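Local coordinates for acyl-coenzyme A thioesterase THEM4 (Rhodococcus sp., PDB 2OV9), which probably hydrolyses medium- and long-chain fatty acyl-coenzyme A thioesters, such as decanoyl- and oleoyl-CoA, to the free fatty acid and coenzyme A, at residues 88-91 with 95-98; 121-126 with 166-171. All blocks are in the same frame, centred on the assembly; numbering follows the deposited sequence.

Contact 1: 88-91 with 95-98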
# COMPACT_ATOMS: atom_id res chain seq x y z
N HIS B 88 -8.81 5.99 8.71
CA HIS B 88 -8.32 4.66 9.10
C HIS B 88 -7.59 3.99 7.94
O HIS B 88 -7.18 2.83 8.05
CB HIS B 88 -9.51 3.78 9.42
CG HIS B 88 -10.43 3.57 8.25
ND1 HIS B 88 -11.53 4.37 8.01
CD2 HIS B 88 -10.39 2.67 7.24
CE1 HIS B 88 -12.13 3.96 6.91
NE2 HIS B 88 -11.47 2.93 6.42
N ASP B 89 -7.49 4.72 6.84
CA ASP B 89 -7.04 4.19 5.57
C ASP B 89 -5.51 4.04 5.53
O ASP B 89 -4.81 4.70 6.31
CB ASP B 89 -7.53 5.13 4.48
CG ASP B 89 -6.87 6.46 4.55
OD1 ASP B 89 -7.35 7.34 5.29
OD2 ASP B 89 -5.83 6.61 3.90
N PRO B 90 -4.98 3.16 4.65
CA PRO B 90 -3.53 3.00 4.53
C PRO B 90 -2.75 4.08 3.80
O PRO B 90 -1.58 3.88 3.51
CB PRO B 90 -3.38 1.64 3.82
CG PRO B 90 -4.65 1.48 3.03
CD PRO B 90 -5.73 2.18 3.83
N VAL B 91 -3.37 5.22 3.51
CA VAL B 91 -2.64 6.34 2.87
C VAL B 91 -2.47 7.49 3.83
O VAL B 91 -1.38 8.07 3.93
CB VAL B 91 -3.37 6.84 1.57
CG1 VAL B 91 -2.61 8.01 0.92
CG2 VAL B 91 -3.56 5.69 0.57
N GLU B 95 -3.46 6.41 12.74
CA GLU B 95 -3.26 5.22 13.54
C GLU B 95 -2.97 3.99 12.68
O GLU B 95 -2.96 2.85 13.19
CB GLU B 95 -4.45 4.98 14.49
CG GLU B 95 -4.48 5.91 15.68
CD GLU B 95 -5.47 7.07 15.55
OE1 GLU B 95 -6.68 6.87 15.78
OE2 GLU B 95 -5.04 8.21 15.28
N ASN B 96 -2.72 4.23 11.39
CA ASN B 96 -2.47 3.15 10.45
C ASN B 96 -1.01 3.17 10.04
O ASN B 96 -0.61 4.01 9.25
CB ASN B 96 -3.43 3.23 9.26
CG ASN B 96 -3.35 2.02 8.37
OD1 ASN B 96 -2.30 1.36 8.29
ND2 ASN B 96 -4.44 1.72 7.68
N ALA B 97 -0.20 2.27 10.60
CA ALA B 97 1.24 2.33 10.38
C ALA B 97 1.66 2.03 8.95
O ALA B 97 2.80 2.30 8.58
CB ALA B 97 2.01 1.46 11.40
N LEU B 98 0.73 1.52 8.14
CA LEU B 98 0.95 1.37 6.68
C LEU B 98 0.96 2.70 5.96
O LEU B 98 1.56 2.79 4.88
CB LEU B 98 -0.17 0.53 6.02
CG LEU B 98 0.06 -0.98 5.98
CD1 LEU B 98 0.25 -1.52 7.33
CD2 LEU B 98 -1.13 -1.68 5.31
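Asn96 ND2 is gripped by two backbone oxygens: it gives a hydrogen bond to His88 O at 3.0 Å, nearly straight at 161°, and another to Pro121 O of the second subunit. His88 O lies close to the plane of the Asn96 amide. The amide nitrogen, in turn, sits above the plane of the His88 carbonyl, 39° out of it. With CG anti to the backbone N (chi1 -172°), the amide of Asn96 extends to the backbone of 88-90. Asn96 CB also rests against Asp89 O at 3.6 Å. The other end of the amide is held as well: Asn96 OD1 accepts from Leu98 N at 3.0 Å, which closes an Asx turn and fixes the rotation of the group. With an alanine here, His88 O and Pro121 O of the second subunit would probably lose their shared donor, and Leu98 N its turn acceptor. Beside the amide the contact is apolar, with Pro90 CB against Leu98 CB at 4.0 Å. A second Asx turn shapes the facing segment, where Asp89 OD2 accepts from Val91 N at 2.9 Å. His88 NE2 is hydrogen-bonded to Gly124 O of the second subunit. The arrangement is a buried loop with an Asx turn in each arm, its arms joined by the Asn96 amide, at the subunit interface of this hotdog-family thioesterase.

Contact 2: 121-126 with 166-171; sequences PYQGPP and TPLFEP
Leu168 of 166-171 meets Tyr122 and Gln123 of 121-126, joining two loops of the hotdog fold. One loop leads into helix 131-148 and the other into strand 171-182. At the start of the second segment, Thr166 packs on Val129 and strand 199-208, and Pro167 on Thr194 of strand 185-194. Leu168 then turns its side chain to the other loop, and its backbone is hydrogen-bonded to that of Gly127. Its CG stands beside the backbone N and anti to the carbonyl carbon (chi1 -63°), which points CG to the other loop, and the two methyls there meet different neighbours. Leu168 CD2 approaches the start of the Tyr122 side chain, 4.4 Å from Tyr122 CB. The phenol ring itself leads away, and its OH is hydrogen-bonded to Leu98 O. Phe169 comes next and folds its ring back, so that Leu168 CB lies 3.5 Å above the ring plane, over its centre. Glu170 continues to strand 171-182. The closest approach between the loops belongs to the other methyl of Leu168. The extended Gln123 chain crosses the leucine at about a right angle, with Gln123 CB 3.7 Å from Leu168 CD1.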
# COMPACT_ATOMS: atom_id res chain seq x y z
N PRO B 121 10.10 1.13 3.01
CA PRO B 121 9.01 0.13 2.91
C PRO B 121 8.18 0.24 1.64
O PRO B 121 7.55 -0.76 1.24
CB PRO B 121 8.13 0.46 4.13
CG PRO B 121 9.09 0.98 5.12
CD PRO B 121 9.97 1.89 4.27
N TYR B 122 8.17 1.44 1.05
CA TYR B 122 7.39 1.76 -0.18
C TYR B 122 8.15 1.48 -1.50
O TYR B 122 7.65 1.78 -2.61
CB TYR B 122 6.91 3.23 -0.10
CG TYR B 122 6.09 3.48 1.16
CD1 TYR B 122 4.76 3.06 1.25
CD2 TYR B 122 6.68 4.03 2.30
CE1 TYR B 122 4.00 3.26 2.42
CE2 TYR B 122 5.95 4.20 3.48
CZ TYR B 122 4.62 3.82 3.53
OH TYR B 122 3.91 4.02 4.68
N GLN B 123 9.33 0.87 -1.36
CA GLN B 123 10.28 0.65 -2.47
C GLN B 123 9.85 -0.46 -3.42
O GLN B 123 9.39 -1.52 -2.99
CB GLN B 123 11.65 0.29 -1.90
CG GLN B 123 12.82 0.12 -2.91
CD GLN B 123 14.18 0.16 -2.20
OE1 GLN B 123 14.36 -0.48 -1.17
NE2 GLN B 123 15.11 0.91 -2.74
N GLY B 124 9.99 -0.18 -4.73
CA GLY B 124 9.86 -1.21 -5.79
C GLY B 124 11.22 -1.30 -6.49
O GLY B 124 12.10 -2.00 -6.01
N PRO B 125 11.42 -0.55 -7.58
CA PRO B 125 12.76 -0.54 -8.17
C PRO B 125 13.74 0.13 -7.19
O PRO B 125 13.34 1.05 -6.47
CB PRO B 125 12.58 0.28 -9.45
CG PRO B 125 11.08 0.22 -9.74
CD PRO B 125 10.49 0.30 -8.35
N PRO B 126 15.00 -0.35 -7.12
CA PRO B 126 15.91 0.26 -6.12
C PRO B 126 15.87 1.79 -6.13
O PRO B 126 15.95 2.41 -7.20
CB PRO B 126 17.28 -0.26 -6.54
CG PRO B 126 16.99 -1.60 -7.14
CD PRO B 126 15.65 -1.45 -7.86
N THR B 166 9.93 7.46 -10.00
CA THR B 166 9.41 8.18 -8.85
C THR B 166 10.32 7.90 -7.67
O THR B 166 10.31 6.80 -7.14
CB THR B 166 7.99 7.70 -8.51
OG1 THR B 166 7.18 7.69 -9.70
CG2 THR B 166 7.37 8.61 -7.48
N PRO B 167 11.14 8.86 -7.26
CA PRO B 167 12.14 8.52 -6.25
C PRO B 167 11.65 8.46 -4.82
O PRO B 167 10.75 9.19 -4.44
CB PRO B 167 13.17 9.66 -6.36
CG PRO B 167 12.36 10.82 -6.92
CD PRO B 167 11.25 10.26 -7.73
N LEU B 168 12.30 7.61 -4.04
CA LEU B 168 12.18 7.63 -2.59
C LEU B 168 13.03 8.78 -2.06
O LEU B 168 13.90 9.31 -2.78
CB LEU B 168 12.70 6.30 -2.02
CG LEU B 168 11.98 5.00 -2.39
CD1 LEU B 168 12.77 3.82 -1.87
CD2 LEU B 168 10.55 5.02 -1.81
N PHE B 169 12.81 9.15 -0.80
CA PHE B 169 13.66 10.09 -0.05
C PHE B 169 13.63 11.55 -0.51
O PHE B 169 14.52 12.33 -0.17
CB PHE B 169 15.12 9.60 0.00
CG PHE B 169 15.27 8.11 0.11
CD1 PHE B 169 14.65 7.39 1.15
CD2 PHE B 169 16.04 7.41 -0.81
CE1 PHE B 169 14.78 6.00 1.23
CE2 PHE B 169 16.20 6.01 -0.73
CZ PHE B 169 15.56 5.30 0.30
N GLU B 170 12.64 11.91 -1.31
CA GLU B 170 12.50 13.31 -1.70
C GLU B 170 11.03 13.67 -1.79
O GLU B 170 10.20 12.79 -1.93
CB GLU B 170 13.26 13.62 -2.99
CG GLU B 170 12.56 13.23 -4.25
CD GLU B 170 13.48 13.40 -5.47
OE1 GLU B 170 14.61 12.88 -5.43
OE2 GLU B 170 13.06 14.04 -6.45
N PRO B 171 10.72 14.98 -1.69
CA PRO B 171 9.34 15.43 -1.64
C PRO B 171 8.60 15.18 -2.96
O PRO B 171 9.04 15.64 -4.02
CB PRO B 171 9.46 16.94 -1.34
CG PRO B 171 10.87 17.17 -0.98
CD PRO B 171 11.68 16.11 -1.59

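In the fold
After helices 26-43 and 51-67 the chain enters a long loop that runs to strand 105-106. Contact 1 closes a short loop within it, with three residues between its segments. Strand 112-117 follows, and then contact 2 opens. It closes a much larger loop that holds helix 131-148 and strand 154-162, and joins the loop before that helix to the one before strand 171-182. The two contacts are in series, neither nested nor crossed. Their centres lie about 18 Å apart, yet Tyr122 OH, 2.7 Å from Leu98 O, ties contact 2 to contact 1. Both reach the second subunit: 88-98 of each chain is hydrogen-bonded to 121-124 of the other.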